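Local coordinates for protein hypothetical bacterial 6-phosphogluconolactonase (Bacteroides fragilis, PDB 3SCY) that probably acts as a 6-phosphogluconolactonase, hydrolysing the lactone ring of 6-phosphogluconolactone, and folds as a seven-bladed beta-propeller, at residues I162-K167 with L216-D221; G19-G24 with H307-I312; A79-K84 with H90-Q95. All blocks are in the same frame, centred on the assembly; numbering follows the deposited sequence. Where two conformers were deposited one is given.

Contact 1 of 3, residues I162-K167 with L216-D221; sequences ITPDGK and LIFNSD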
ATOM      1  N   ILE A 162      -0.172  10.733  -1.555  1.00 18.20           N
ATOM      2  CA  ILE A 162      -0.620  12.104  -1.696  1.00 18.34           C
ATOM      3  C   ILE A 162      -1.261  12.463  -0.372  1.00 21.16           C
ATOM      4  O   ILE A 162      -2.013  11.637   0.168  1.00 21.16           O
ATOM      5  CB  ILE A 162      -1.553  12.211  -2.905  1.00 21.57           C
ATOM      6  CG1 ILE A 162      -0.723  11.940  -4.186  1.00 23.80           C
ATOM      7  CG2 ILE A 162      -2.233  13.620  -2.959  1.00 23.69           C
ATOM      8  CD1 ILE A 162      -1.534  11.572  -5.446  1.00 37.33           C
ATOM      9  N   THR A 163      -0.933  13.639   0.192  1.00 18.95           N
ATOM     10  CA  THR A 163      -1.437  14.061   1.494  1.00 19.11           C
ATOM     11  C   THR A 163      -2.962  14.311   1.433  1.00 21.57           C
ATOM     12  O   THR A 163      -3.498  14.615   0.360  1.00 21.60           O
ATOM     13  CB  THR A 163      -0.648  15.258   2.042  1.00 21.92           C
ATOM     14  OG1 THR A 163      -0.635  16.256   1.034  1.00 20.89           O
ATOM     15  CG2 THR A 163       0.796  14.873   2.406  1.00 22.38           C
ATOM     16  N   PRO A 164      -3.669  14.263   2.584  1.00 22.23           N
ATOM     17  CA  PRO A 164      -5.140  14.426   2.555  1.00 22.58           C
ATOM     18  C   PRO A 164      -5.626  15.794   2.095  1.00 26.55           C
ATOM     19  O   PRO A 164      -6.821  15.959   1.826  1.00 27.18           O
ATOM     20  CB  PRO A 164      -5.563  14.195   4.008  1.00 24.62           C
ATOM     21  CG  PRO A 164      -4.442  13.502   4.635  1.00 27.54           C
ATOM     22  CD  PRO A 164      -3.197  13.895   3.940  1.00 23.85           C
ATOM     23  N   ASP A 165      -4.716  16.781   2.044  1.00 21.96           N
ATOM     24  CA  ASP A 165      -5.049  18.136   1.602  1.00 22.04           C
ATOM     25  C   ASP A 165      -4.734  18.318   0.099  1.00 25.27           C
ATOM     26  O   ASP A 165      -4.885  19.419  -0.427  1.00 25.50           O
ATOM     27  CB  ASP A 165      -4.299  19.162   2.453  1.00 24.45           C
ATOM     28  CG  ASP A 165      -2.813  18.901   2.544  1.00 27.88           C
ATOM     29  OD1 ASP A 165      -2.270  18.232   1.628  1.00 23.01           O
ATOM     30  OD2 ASP A 165      -2.206  19.322   3.541  1.00 31.24           O
ATOM     31  N   GLY A 166      -4.302  17.244  -0.565  1.00 22.56           N
ATOM     32  CA  GLY A 166      -4.005  17.205  -2.006  1.00 22.18           C
ATOM     33  C   GLY A 166      -2.804  18.027  -2.445  1.00 24.38           C
ATOM     34  O   GLY A 166      -2.597  18.225  -3.646  1.00 23.91           O
ATOM     35  N   LYS A 167      -2.008  18.506  -1.489  1.00 20.68           N
ATOM     36  CA  LYS A 167      -0.926  19.456  -1.787  1.00 20.66           C
ATOM     37  C   LYS A 167       0.471  18.853  -1.894  1.00 23.10           C
ATOM     38  O   LYS A 167       1.342  19.474  -2.524  1.00 24.75           O
ATOM     39  CB  LYS A 167      -0.893  20.547  -0.716  1.00 22.45           C
ATOM     40  CG  LYS A 167      -2.182  21.363  -0.654  1.00 23.87           C
ATOM     41  CD  LYS A 167      -2.150  22.403   0.463  1.00 34.45           C
ATOM     42  CE  LYS A 167      -3.523  22.990   0.694  1.00 41.30           C
ATOM     43  NZ  LYS A 167      -3.535  23.910   1.861  1.00 51.84           N
ATOM     44  N   LEU A 216       3.083   4.299   4.753  1.00 15.51           N
ATOM     45  CA  LEU A 216       2.516   5.467   5.442  1.00 16.20           C
ATOM     46  C   LEU A 216       1.035   5.597   5.158  1.00 17.68           C
ATOM     47  O   LEU A 216       0.607   5.417   4.005  1.00 17.65           O
ATOM     48  CB  LEU A 216       3.236   6.729   4.948  1.00 16.96           C
ATOM     49  CG  LEU A 216       2.813   8.074   5.601  1.00 19.71           C
ATOM     50  CD1 LEU A 216       3.372   8.211   7.038  1.00 19.92           C
ATOM     51  CD2 LEU A 216       3.361   9.252   4.784  1.00 21.04           C
ATOM     52  N   ILE A 217       0.257   5.936   6.212  1.00 15.44           N
ATOM     53  CA  ILE A 217      -1.178   6.154   6.109  1.00 15.23           C
ATOM     54  C   ILE A 217      -1.547   7.410   6.888  1.00 18.26           C
ATOM     55  O   ILE A 217      -0.780   7.875   7.750  1.00 19.18           O
ATOM     56  CB  ILE A 217      -2.038   4.964   6.565  1.00 16.89           C
ATOM     57  CG1 ILE A 217      -1.713   4.641   8.061  1.00 18.25           C
ATOM     58  CG2 ILE A 217      -1.832   3.730   5.645  1.00 16.45           C
ATOM     59  CD1 ILE A 217      -2.679   3.701   8.737  1.00 19.96           C
ATOM     60  N   PHE A 218      -2.732   7.933   6.602  1.00 17.15           N
ATOM     61  CA  PHE A 218      -3.303   9.098   7.285  1.00 17.62           C
ATOM     62  C   PHE A 218      -4.593   8.708   7.923  1.00 21.76           C
ATOM     63  O   PHE A 218      -5.274   7.814   7.407  1.00 20.44           O
ATOM     64  CB  PHE A 218      -3.588  10.254   6.293  1.00 19.48           C
ATOM     65  CG  PHE A 218      -2.320  10.768   5.676  1.00 20.82           C
ATOM     66  CD1 PHE A 218      -1.592  11.778   6.292  1.00 24.52           C
ATOM     67  CD2 PHE A 218      -1.814  10.197   4.514  1.00 23.75           C
ATOM     68  CE1 PHE A 218      -0.376  12.212   5.746  1.00 25.78           C
ATOM     69  CE2 PHE A 218      -0.617  10.647   3.961  1.00 26.41           C
ATOM     70  CZ  PHE A 218       0.100  11.626   4.597  1.00 22.87           C
ATOM     71  N   ASN A 219      -4.991   9.426   8.982  1.00 19.51           N
ATOM     72  CA  ASN A 219      -6.311   9.147   9.543  1.00 19.87           C
ATOM     73  C   ASN A 219      -7.386   9.841   8.666  1.00 22.52           C
ATOM     74  O   ASN A 219      -7.046  10.567   7.721  1.00 21.67           O
ATOM     75  CB  ASN A 219      -6.415   9.533  11.024  1.00 19.41           C
ATOM     76  CG  ASN A 219      -6.531  11.010  11.247  1.00 26.28           C
ATOM     77  OD1 ASN A 219      -5.992  11.813  10.481  1.00 23.77           O
ATOM     78  ND2 ASN A 219      -7.272  11.391  12.258  1.00 25.69           N
ATOM     79  N   SER A 220      -8.664   9.622   8.995  1.00 21.02           N
ATOM     80  CA  SER A 220      -9.787  10.130   8.196  0.50 20.79           C
ATOM     81  C   SER A 220      -9.840  11.655   8.071  1.00 24.95           C
ATOM     82  O   SER A 220     -10.166  12.129   6.989  1.00 24.40           O
ATOM     83  CB  SER A 220     -11.123   9.633   8.737  0.50 24.23           C
ATOM     84  OG  SER A 220     -11.308   9.998  10.093  0.50 28.16           O
ATOM     85  N   ASP A 221      -9.554  12.403   9.130  1.00 23.25           N
ATOM     86  CA  ASP A 221      -9.634  13.866   9.025  1.00 24.00           C
ATOM     87  C   ASP A 221      -8.303  14.472   8.546  1.00 28.44           C
ATOM     88  O   ASP A 221      -8.228  15.684   8.356  1.00 29.31           O
ATOM     89  CB  ASP A 221     -10.117  14.518  10.336  1.00 27.05           C
ATOM     90  CG  ASP A 221      -9.257  14.323  11.564  1.00 31.84           C
ATOM     91  OD1 ASP A 221      -8.095  13.912  11.416  1.00 29.12           O
ATOM     92  OD2 ASP A 221      -9.729  14.651  12.674  1.00 39.49           O
TER

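Contact 2 of 3, residues G19-G24 with H307-I312; sequences GTYTSG and HPRNFI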
ATOM      1  N   GLY A  19      -3.103  -8.787  -6.129  1.00 16.95           N
ATOM      2  CA  GLY A  19      -1.791  -8.784  -6.772  1.00 17.73           C
ATOM      3  C   GLY A  19      -0.953  -9.903  -6.164  1.00 19.81           C
ATOM      4  O   GLY A  19      -1.147 -10.292  -5.005  1.00 20.02           O
ATOM      5  N   THR A  20      -0.016 -10.431  -6.950  1.00 19.03           N
ATOM      6  CA  THR A  20       0.845 -11.557  -6.582  1.00 18.85           C
ATOM      7  C   THR A  20       2.244 -11.454  -7.140  1.00 22.89           C
ATOM      8  O   THR A  20       2.532 -10.587  -7.960  1.00 22.29           O
ATOM      9  CB  THR A  20       0.248 -12.848  -7.205  1.00 22.88           C
ATOM     10  OG1 THR A  20       0.399 -12.810  -8.638  1.00 22.80           O
ATOM     11  CG2 THR A  20      -1.225 -13.096  -6.819  1.00 23.36           C
ATOM     12  N   TYR A  21       3.107 -12.387  -6.721  1.00 20.65           N
ATOM     13  CA  TYR A  21       4.381 -12.627  -7.396  1.00 21.12           C
ATOM     14  C   TYR A  21       4.138 -13.808  -8.319  1.00 25.25           C
ATOM     15  O   TYR A  21       3.428 -14.750  -7.947  1.00 24.90           O
ATOM     16  CB  TYR A  21       5.515 -12.885  -6.416  1.00 21.91           C
ATOM     17  CG  TYR A  21       6.015 -11.612  -5.776  1.00 21.17           C
ATOM     18  CD1 TYR A  21       6.672 -10.643  -6.526  1.00 21.84           C
ATOM     19  CD2 TYR A  21       5.796 -11.356  -4.428  1.00 22.08           C
ATOM     20  CE1 TYR A  21       7.146  -9.473  -5.938  1.00 22.24           C
ATOM     21  CE2 TYR A  21       6.277 -10.197  -3.825  1.00 22.47           C
ATOM     22  CZ  TYR A  21       6.929  -9.245  -4.589  1.00 22.53           C
ATOM     23  OH  TYR A  21       7.370  -8.086  -3.986  1.00 24.66           O
ATOM     24  N   THR A  22       4.675 -13.746  -9.544  1.00 23.88           N
ATOM     25  CA  THR A  22       4.396 -14.770 -10.542  1.00 24.30           C
ATOM     26  C   THR A  22       5.574 -15.746 -10.779  1.00 31.36           C
ATOM     27  O   THR A  22       5.549 -16.435 -11.796  1.00 32.76           O
ATOM     28  CB  THR A  22       3.966 -14.091 -11.852  1.00 26.48           C
ATOM     29  OG1 THR A  22       4.939 -13.114 -12.242  1.00 25.82           O
ATOM     30  CG2 THR A  22       2.614 -13.410 -11.722  1.00 25.04           C
ATOM     31  N   SER A  23       6.543 -15.858  -9.825  1.00 30.51           N
ATOM     32  CA  SER A  23       7.683 -16.806  -9.925  1.00 33.36           C
ATOM     33  C   SER A  23       7.214 -18.255  -9.822  1.00 41.69           C
ATOM     34  O   SER A  23       7.955 -19.161 -10.204  1.00 45.36           O
ATOM     35  CB  SER A  23       8.737 -16.538  -8.851  1.00 36.13           C
ATOM     36  OG  SER A  23       8.165 -16.324  -7.568  1.00 44.17           O
ATOM     37  N   GLY A  24       6.010 -18.462  -9.293  1.00 36.53           N
ATOM     38  CA  GLY A  24       5.408 -19.783  -9.150  1.00 37.37           C
ATOM     39  C   GLY A  24       4.296 -20.003 -10.154  1.00 40.23           C
ATOM     40  O   GLY A  24       4.468 -19.714 -11.340  1.00 42.04           O
ATOM     41  N   HIS A 307       4.048 -14.824   6.135  1.00 20.47           N
ATOM     42  CA  HIS A 307       4.444 -13.681   5.321  1.00 20.01           C
ATOM     43  C   HIS A 307       3.251 -12.767   4.966  1.00 23.10           C
ATOM     44  O   HIS A 307       2.965 -12.541   3.782  1.00 23.00           O
ATOM     45  CB  HIS A 307       5.219 -14.122   4.072  1.00 20.28           C
ATOM     46  CG  HIS A 307       6.173 -13.080   3.566  1.00 22.87           C
ATOM     47  ND1 HIS A 307       7.487 -13.032   3.999  1.00 25.89           N
ATOM     48  CD2 HIS A 307       5.959 -12.054   2.692  1.00 23.67           C
ATOM     49  CE1 HIS A 307       8.041 -12.015   3.350  1.00 24.80           C
ATOM     50  NE2 HIS A 307       7.157 -11.391   2.564  1.00 23.81           N
ATOM     51  N   PRO A 308       2.638 -12.148   6.016  1.00 19.88           N
ATOM     52  CA  PRO A 308       1.552 -11.163   5.791  1.00 19.04           C
ATOM     53  C   PRO A 308       2.107  -9.813   5.327  1.00 20.75           C
ATOM     54  O   PRO A 308       2.142  -8.842   6.070  1.00 22.35           O
ATOM     55  CB  PRO A 308       0.904 -11.043   7.175  1.00 20.29           C
ATOM     56  CG  PRO A 308       2.029 -11.310   8.141  1.00 22.72           C
ATOM     57  CD  PRO A 308       2.892 -12.358   7.462  1.00 20.08           C
ATOM     58  N   ARG A 309       2.548  -9.740   4.072  1.00 19.64           N
ATOM     59  CA  ARG A 309       3.128  -8.505   3.525  1.00 18.00           C
ATOM     60  C   ARG A 309       2.071  -7.375   3.307  1.00 21.05           C
ATOM     61  O   ARG A 309       2.408  -6.186   3.249  1.00 21.43           O
ATOM     62  CB  ARG A 309       3.793  -8.869   2.186  1.00 20.01           C
ATOM     63  CG  ARG A 309       4.271  -7.711   1.309  1.00 19.34           C
ATOM     64  CD  ARG A 309       5.137  -8.246   0.158  1.00 21.40           C
ATOM     65  NE  ARG A 309       5.408  -7.185  -0.822  1.00 20.76           N
ATOM     66  CZ  ARG A 309       6.609  -6.680  -1.087  1.00 25.44           C
ATOM     67  NH1 ARG A 309       7.692  -7.158  -0.473  1.00 23.78           N
ATOM     68  NH2 ARG A 309       6.743  -5.692  -1.969  1.00 22.20           N
ATOM     69  N   ASN A 310       0.797  -7.770   3.182  1.00 17.67           N
ATOM     70  CA  ASN A 310      -0.284  -6.847   2.890  1.00 16.99           C
ATOM     71  C   ASN A 310      -1.573  -7.337   3.499  1.00 18.68           C
ATOM     72  O   ASN A 310      -1.792  -8.540   3.596  1.00 16.79           O
ATOM     73  CB  ASN A 310      -0.437  -6.756   1.354  1.00 18.19           C
ATOM     74  CG  ASN A 310      -1.541  -5.822   0.909  1.00 19.84           C
ATOM     75  OD1 ASN A 310      -2.708  -6.207   0.798  1.00 21.03           O
ATOM     76  ND2 ASN A 310      -1.212  -4.556   0.752  1.00 21.41           N
ATOM     77  N   PHE A 311      -2.433  -6.399   3.928  1.00 15.30           N
ATOM     78  CA  PHE A 311      -3.747  -6.767   4.392  1.00 14.39           C
ATOM     79  C   PHE A 311      -4.673  -5.588   4.091  1.00 17.45           C
ATOM     80  O   PHE A 311      -4.227  -4.559   3.579  1.00 16.51           O
ATOM     81  CB  PHE A 311      -3.751  -7.189   5.889  1.00 15.33           C
ATOM     82  CG  PHE A 311      -3.407  -6.128   6.893  1.00 16.38           C
ATOM     83  CD1 PHE A 311      -2.078  -5.861   7.222  1.00 16.90           C
ATOM     84  CD2 PHE A 311      -4.410  -5.424   7.553  1.00 16.39           C
ATOM     85  CE1 PHE A 311      -1.766  -4.868   8.160  1.00 17.18           C
ATOM     86  CE2 PHE A 311      -4.091  -4.422   8.476  1.00 18.33           C
ATOM     87  CZ  PHE A 311      -2.771  -4.157   8.773  1.00 16.28           C
ATOM     88  N   ILE A 312      -5.973  -5.750   4.374  1.00 16.02           N
ATOM     89  CA  ILE A 312      -6.950  -4.698   4.119  1.00 15.41           C
ATOM     90  C   ILE A 312      -8.110  -4.878   5.087  1.00 19.10           C
ATOM     91  O   ILE A 312      -8.381  -6.004   5.529  1.00 18.87           O
ATOM     92  CB  ILE A 312      -7.414  -4.741   2.638  1.00 17.48           C
ATOM     93  CG1 ILE A 312      -8.187  -3.462   2.242  1.00 17.56           C
ATOM     94  CG2 ILE A 312      -8.208  -6.038   2.318  1.00 19.62           C
ATOM     95  CD1 ILE A 312      -8.320  -3.299   0.712  1.00 19.05           C
TER

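Contact 3 of 3, residues A79-K84 with H90-Q95; sequences AFAFDK and HLLNTQ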
ATOM      1  N   ALA A  79      -1.478  -0.600 -17.283  1.00 19.12           N
ATOM      2  CA  ALA A  79      -2.771   0.054 -17.156  1.00 18.65           C
ATOM      3  C   ALA A  79      -3.832  -0.829 -17.751  1.00 20.17           C
ATOM      4  O   ALA A  79      -3.657  -1.325 -18.873  1.00 20.41           O
ATOM      5  CB  ALA A  79      -2.746   1.392 -17.881  1.00 19.24           C
ATOM      6  N   PHE A  80      -4.945  -1.000 -17.043  1.00 17.94           N
ATOM      7  CA  PHE A  80      -6.044  -1.854 -17.474  1.00 18.20           C
ATOM      8  C   PHE A  80      -7.380  -1.162 -17.407  1.00 21.43           C
ATOM      9  O   PHE A  80      -7.611  -0.386 -16.472  1.00 20.00           O
ATOM     10  CB  PHE A  80      -6.166  -3.074 -16.529  1.00 19.10           C
ATOM     11  CG  PHE A  80      -4.939  -3.927 -16.357  1.00 20.15           C
ATOM     12  CD1 PHE A  80      -3.960  -3.582 -15.431  1.00 20.05           C
ATOM     13  CD2 PHE A  80      -4.778  -5.098 -17.099  1.00 21.90           C
ATOM     14  CE1 PHE A  80      -2.833  -4.369 -15.257  1.00 21.67           C
ATOM     15  CE2 PHE A  80      -3.635  -5.877 -16.941  1.00 24.08           C
ATOM     16  CZ  PHE A  80      -2.667  -5.497 -16.034  1.00 21.64           C
ATOM     17  N   ALA A  81      -8.284  -1.482 -18.336  1.00 20.04           N
ATOM     18  CA  ALA A  81      -9.681  -1.105 -18.175  1.00 20.35           C
ATOM     19  C   ALA A  81     -10.298  -2.147 -17.239  1.00 22.50           C
ATOM     20  O   ALA A  81     -10.036  -3.355 -17.394  1.00 24.18           O
ATOM     21  CB  ALA A  81     -10.402  -1.096 -19.505  1.00 22.29           C
ATOM     22  N   PHE A  82     -11.067  -1.701 -16.260  1.00 19.91           N
ATOM     23  CA  PHE A  82     -11.657  -2.609 -15.280  1.00 20.79           C
ATOM     24  C   PHE A  82     -13.160  -2.562 -15.316  1.00 26.35           C
ATOM     25  O   PHE A  82     -13.766  -1.497 -15.409  1.00 25.25           O
ATOM     26  CB  PHE A  82     -11.139  -2.261 -13.860  1.00 21.37           C
ATOM     27  CG  PHE A  82     -11.589  -3.228 -12.786  1.00 23.59           C
ATOM     28  CD1 PHE A  82     -11.283  -4.583 -12.874  1.00 25.84           C
ATOM     29  CD2 PHE A  82     -12.246  -2.774 -11.654  1.00 26.16           C
ATOM     30  CE1 PHE A  82     -11.681  -5.473 -11.877  1.00 26.30           C
ATOM     31  CE2 PHE A  82     -12.632  -3.661 -10.648  1.00 28.91           C
ATOM     32  CZ  PHE A  82     -12.349  -5.004 -10.770  1.00 27.16           C
ATOM     33  N   ASP A  83     -13.778  -3.746 -15.265  1.00 25.68           N
ATOM     34  CA  ASP A  83     -15.233  -3.875 -15.198  1.00 27.60           C
ATOM     35  C   ASP A  83     -15.520  -4.521 -13.843  1.00 32.33           C
ATOM     36  O   ASP A  83     -15.289  -5.715 -13.673  1.00 31.78           O
ATOM     37  CB  ASP A  83     -15.782  -4.665 -16.393  1.00 30.19           C
ATOM     38  CG  ASP A  83     -17.294  -4.836 -16.396  1.00 40.70           C
ATOM     39  OD1 ASP A  83     -17.888  -4.933 -15.295  1.00 40.08           O
ATOM     40  OD2 ASP A  83     -17.876  -4.910 -17.489  1.00 45.90           O
ATOM     41  N   LYS A  84     -15.903  -3.702 -12.849  1.00 30.85           N
ATOM     42  CA  LYS A  84     -16.108  -4.072 -11.441  1.00 30.93           C
ATOM     43  C   LYS A  84     -17.154  -5.194 -11.268  1.00 38.07           C
ATOM     44  O   LYS A  84     -16.989  -6.040 -10.387  1.00 38.70           O
ATOM     45  CB  LYS A  84     -16.479  -2.792 -10.657  1.00 34.69           C
ATOM     46  CG  LYS A  84     -17.369  -2.901  -9.439  1.00 48.19           C
ATOM     47  CD  LYS A  84     -18.264  -1.675  -9.367  1.00 52.92           C
ATOM     48  N   HIS A  90      -8.724  -5.554 -18.726  1.00 21.10           N
ATOM     49  CA  HIS A  90      -8.317  -5.564 -20.130  1.00 21.19           C
ATOM     50  C   HIS A  90      -7.162  -4.649 -20.276  1.00 24.76           C
ATOM     51  O   HIS A  90      -7.334  -3.437 -20.157  1.00 23.67           O
ATOM     52  CB  HIS A  90      -9.464  -5.162 -21.091  1.00 23.44           C
ATOM     53  CG  HIS A  90     -10.519  -6.222 -21.249  1.00 28.64           C
ATOM     54  ND1 HIS A  90     -11.528  -6.361 -20.335  1.00 30.52           N
ATOM     55  CD2 HIS A  90     -10.678  -7.147 -22.226  1.00 32.13           C
ATOM     56  CE1 HIS A  90     -12.273  -7.362 -20.764  1.00 31.34           C
ATOM     57  NE2 HIS A  90     -11.806  -7.865 -21.908  1.00 32.94           N
ATOM     58  N   LEU A  91      -5.972  -5.207 -20.483  1.00 22.93           N
ATOM     59  CA  LEU A  91      -4.761  -4.417 -20.619  1.00 23.64           C
ATOM     60  C   LEU A  91      -4.918  -3.361 -21.702  1.00 26.54           C
ATOM     61  O   LEU A  91      -5.407  -3.635 -22.803  1.00 25.70           O
ATOM     62  CB  LEU A  91      -3.556  -5.326 -20.923  1.00 24.81           C
ATOM     63  CG  LEU A  91      -2.179  -4.656 -21.018  1.00 28.16           C
ATOM     64  CD1 LEU A  91      -1.695  -4.133 -19.655  1.00 26.42           C
ATOM     65  CD2 LEU A  91      -1.164  -5.596 -21.643  1.00 33.75           C
ATOM     66  N   LEU A  92      -4.495  -2.136 -21.366  1.00 22.07           N
ATOM     67  CA  LEU A  92      -4.493  -1.023 -22.302  1.00 21.87           C
ATOM     68  C   LEU A  92      -3.089  -0.827 -22.818  1.00 24.11           C
ATOM     69  O   LEU A  92      -2.877  -0.770 -24.031  1.00 24.49           O
ATOM     70  CB  LEU A  92      -5.014   0.265 -21.647  1.00 21.03           C
ATOM     71  CG  LEU A  92      -6.437   0.218 -21.052  1.00 23.14           C
ATOM     72  CD1 LEU A  92      -6.792   1.577 -20.460  1.00 24.14           C
ATOM     73  CD2 LEU A  92      -7.478  -0.171 -22.085  1.00 26.06           C
ATOM     74  N   ASN A  93      -2.119  -0.701 -21.885  1.00 21.87           N
ATOM     75  CA  ASN A  93      -0.716  -0.559 -22.248  1.00 20.75           C
ATOM     76  C   ASN A  93       0.174  -0.693 -21.030  1.00 22.44           C
ATOM     77  O   ASN A  93      -0.314  -0.851 -19.910  1.00 21.62           O
ATOM     78  CB  ASN A  93      -0.433   0.758 -23.001  1.00 20.19           C
ATOM     79  CG  ASN A  93      -0.416   2.018 -22.165  1.00 26.45           C
ATOM     80  OD1 ASN A  93      -1.005   2.082 -21.081  1.00 21.58           O
ATOM     81  ND2 ASN A  93       0.323   3.015 -22.635  1.00 28.74           N
ATOM     82  N   THR A  94       1.493  -0.649 -21.275  1.00 21.30           N
ATOM     83  CA  THR A  94       2.535  -0.761 -20.262  0.50 21.15           C
ATOM     84  C   THR A  94       3.577   0.315 -20.546  1.00 24.14           C
ATOM     85  O   THR A  94       3.787   0.673 -21.716  1.00 26.40           O
ATOM     86  CB  THR A  94       3.144  -2.189 -20.307  0.50 28.47           C
ATOM     87  OG1 THR A  94       2.104  -3.167 -20.337  0.50 33.49           O
ATOM     88  CG2 THR A  94       4.091  -2.480 -19.150  0.50 22.62           C
ATOM     89  N   GLN A  95       4.222   0.831 -19.494  1.00 21.69           N
ATOM     90  CA  GLN A  95       5.293   1.813 -19.659  1.00 21.81           C
ATOM     91  C   GLN A  95       6.398   1.487 -18.673  1.00 24.08           C
ATOM     92  O   GLN A  95       6.106   1.113 -17.543  1.00 22.16           O
ATOM     93  CB  GLN A  95       4.811   3.269 -19.486  1.00 22.41           C
ATOM     94  CG  GLN A  95       3.739   3.746 -20.471  1.00 22.83           C
ATOM     95  CD  GLN A  95       4.256   4.057 -21.860  1.00 27.87           C
ATOM     96  OE1 GLN A  95       5.426   3.816 -22.202  1.00 26.03           O
ATOM     97  NE2 GLN A  95       3.385   4.600 -22.698  1.00 26.62           N
TER
HETATM   98  O   HOH W   1     -12.606  -5.006 -18.342  1.00 35.14           O

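Contact 1 of 3, residues I162-K167 with L216-D221
Pro-164 lies over one face of the Phe-218 ring, a CH-pi contact by which two adjacent blades of the seven-bladed beta-propeller meet. The proline CD sits 3.6 Å from the centroid of the Phe-218 ring and only 14° off the ring normal, so it is placed almost squarely above the centre, while the neighbouring CG reaches the CG side of the same face. Thr-163 adds its methyl at the far end of the ring, with CG2 4.0 Å from Phe-218 CZ and approaching at a slant. Tyr-240, from strand 234-241, makes an edge-to-face ring contact with Phe-218 and also touches both Thr-163 and Pro-164.

What presents the proline is a type I beta turn from Thr-163 to Gly-166, closed by the bond from Gly-166 N to Thr-163 O and linking strand 157-162 to strand 168-173. Pro-164 takes the second position of this turn, where its ring faces strand 213-218. Asp-165, whose OD2 is hydrogen-bonded to Tyr-240 OH, holds the turn through an Asx turn: its OD1 accepts from Lys-167 N at 3.1 Å and, through the opposite face of the carboxylate plane, from Thr-163 OG1 at 2.6 Å.

Contact 2 of 3, residues G19-G24 with H307-I312
Tyr-21 and Arg-309 meet through the ends of two long side chains, and the contact consists of this single pair. Its main component is polar but non-bonding in geometry. The phenol oxygen stands over one face of the guanidinium, 3.2 Å above the plane and displaced toward its rim, so that Tyr-21 OH lies 3.2 Å from Arg-309 NH2 and 3.3 Å from Arg-309 CZ. The N-H bonds run within the guanidinium plane, and the oxygen above it is therefore poorly placed to receive one; the pair is a close polar approach without a hydrogen bond. Ring and guanidinium planes are 75° apart, and the two side chains cross at about a right angle.

The hydrogen bonds of both groups go to other partners. Tyr-21 OH is hydrogen-bonded to Glu-69 OE1, whose negative charge close by would probably favour the presence of the guanidinium. Arg-309 NH2 is hydrogen-bonded to an unidentified ligand, probably from the crystallisation liquor, which may mark a pocket; Arg-309 NE lies close to Arg-214 NH2, a gathering of like charge.

Backbone geometry and shape bring the groups together. Arg-309 follows an inverse gamma turn centred on Pro-308, with Arg-309 N bonded to His-307 O at 2.8 Å. Its CG is anti to the backbone N (chi1 170°) and the chain runs extended to NE, which carries the guanidinium well clear of its own backbone.

Tyr-21 follows directly on strand 13-20, and Arg-309 lies where the chain enters the first strand of the last sheet. Strand 354-360, which pairs with strand 13-20 in the blade that closes the ring, touches both side chains through Val-355, while Asn-51 and Ser-53 of a neighbouring loop pack on Tyr-21.

Contact 3 of 3, residues A79-K84 with H90-Q95
This is an antiparallel strand pairing at the outer edge of a propeller blade, where strand 76-83 meets strand 88-96, one of the two edge strands of its four-stranded sheet. Ala-81 and His-90 form a hydrogen-bonded pair, with Ala-81 N to His-90 O at 2.8 Å and His-90 N to Ala-81 O at 2.9 Å. Ala-79 N bonds to Asn-93 O almost linearly, the angle at the hydrogen being 175°.

Between these pairs the register slips by one residue. Leu-92 and Asn-93 both face Ala-79, a classic beta bulge: Ala-79 O takes a good bond from Leu-92 N at 2.8 Å and a weak one from Asn-93 N at 3.4 Å. The extra residue lets Leu-92 lean over the neighbouring strand, its CD2 4.0 Å from Ala-81 CB.

Leu-91 works on the other side of the sheet, together with Phe-80. The Leu-91 chi1 of -177° swings CG away from its own N, bringing CD1 over one face of the Phe-80 ring, off centre, in a CH-pi contact of 4.1 Å to the centroid of that ring. On the Ala-79 side, Asn-93 OD1 comes to 3.7 Å from Ala-79 CB, while Asn-93 ND2 bonds to Leu-133 O, in a loop of the next blade. At the far end, a water in the plane of the His-90 ring bridges ND1 and Ala-81 O.

From the N terminus, the chain passes Gly-19 to Gly-24 first, and contact 2 closes only when it reaches His-307 to Ile-312, so the other two contacts are nested within that long loop. Contact 3 comes first of these, a local hairpin completed within a few residues at the outer edge of one blade. Contact 1 then joins a turn of one blade to the first strand of the next. Contacts 1 and 3 follow in series without crossing. Contacts 1 and 2 lie on opposite sides of the chain's centre, their centres about 25 Å apart. The three contacts illustrate pairing within a blade, packing between adjacent blades, and the meeting of the last sheet with the blade built from both chain ends.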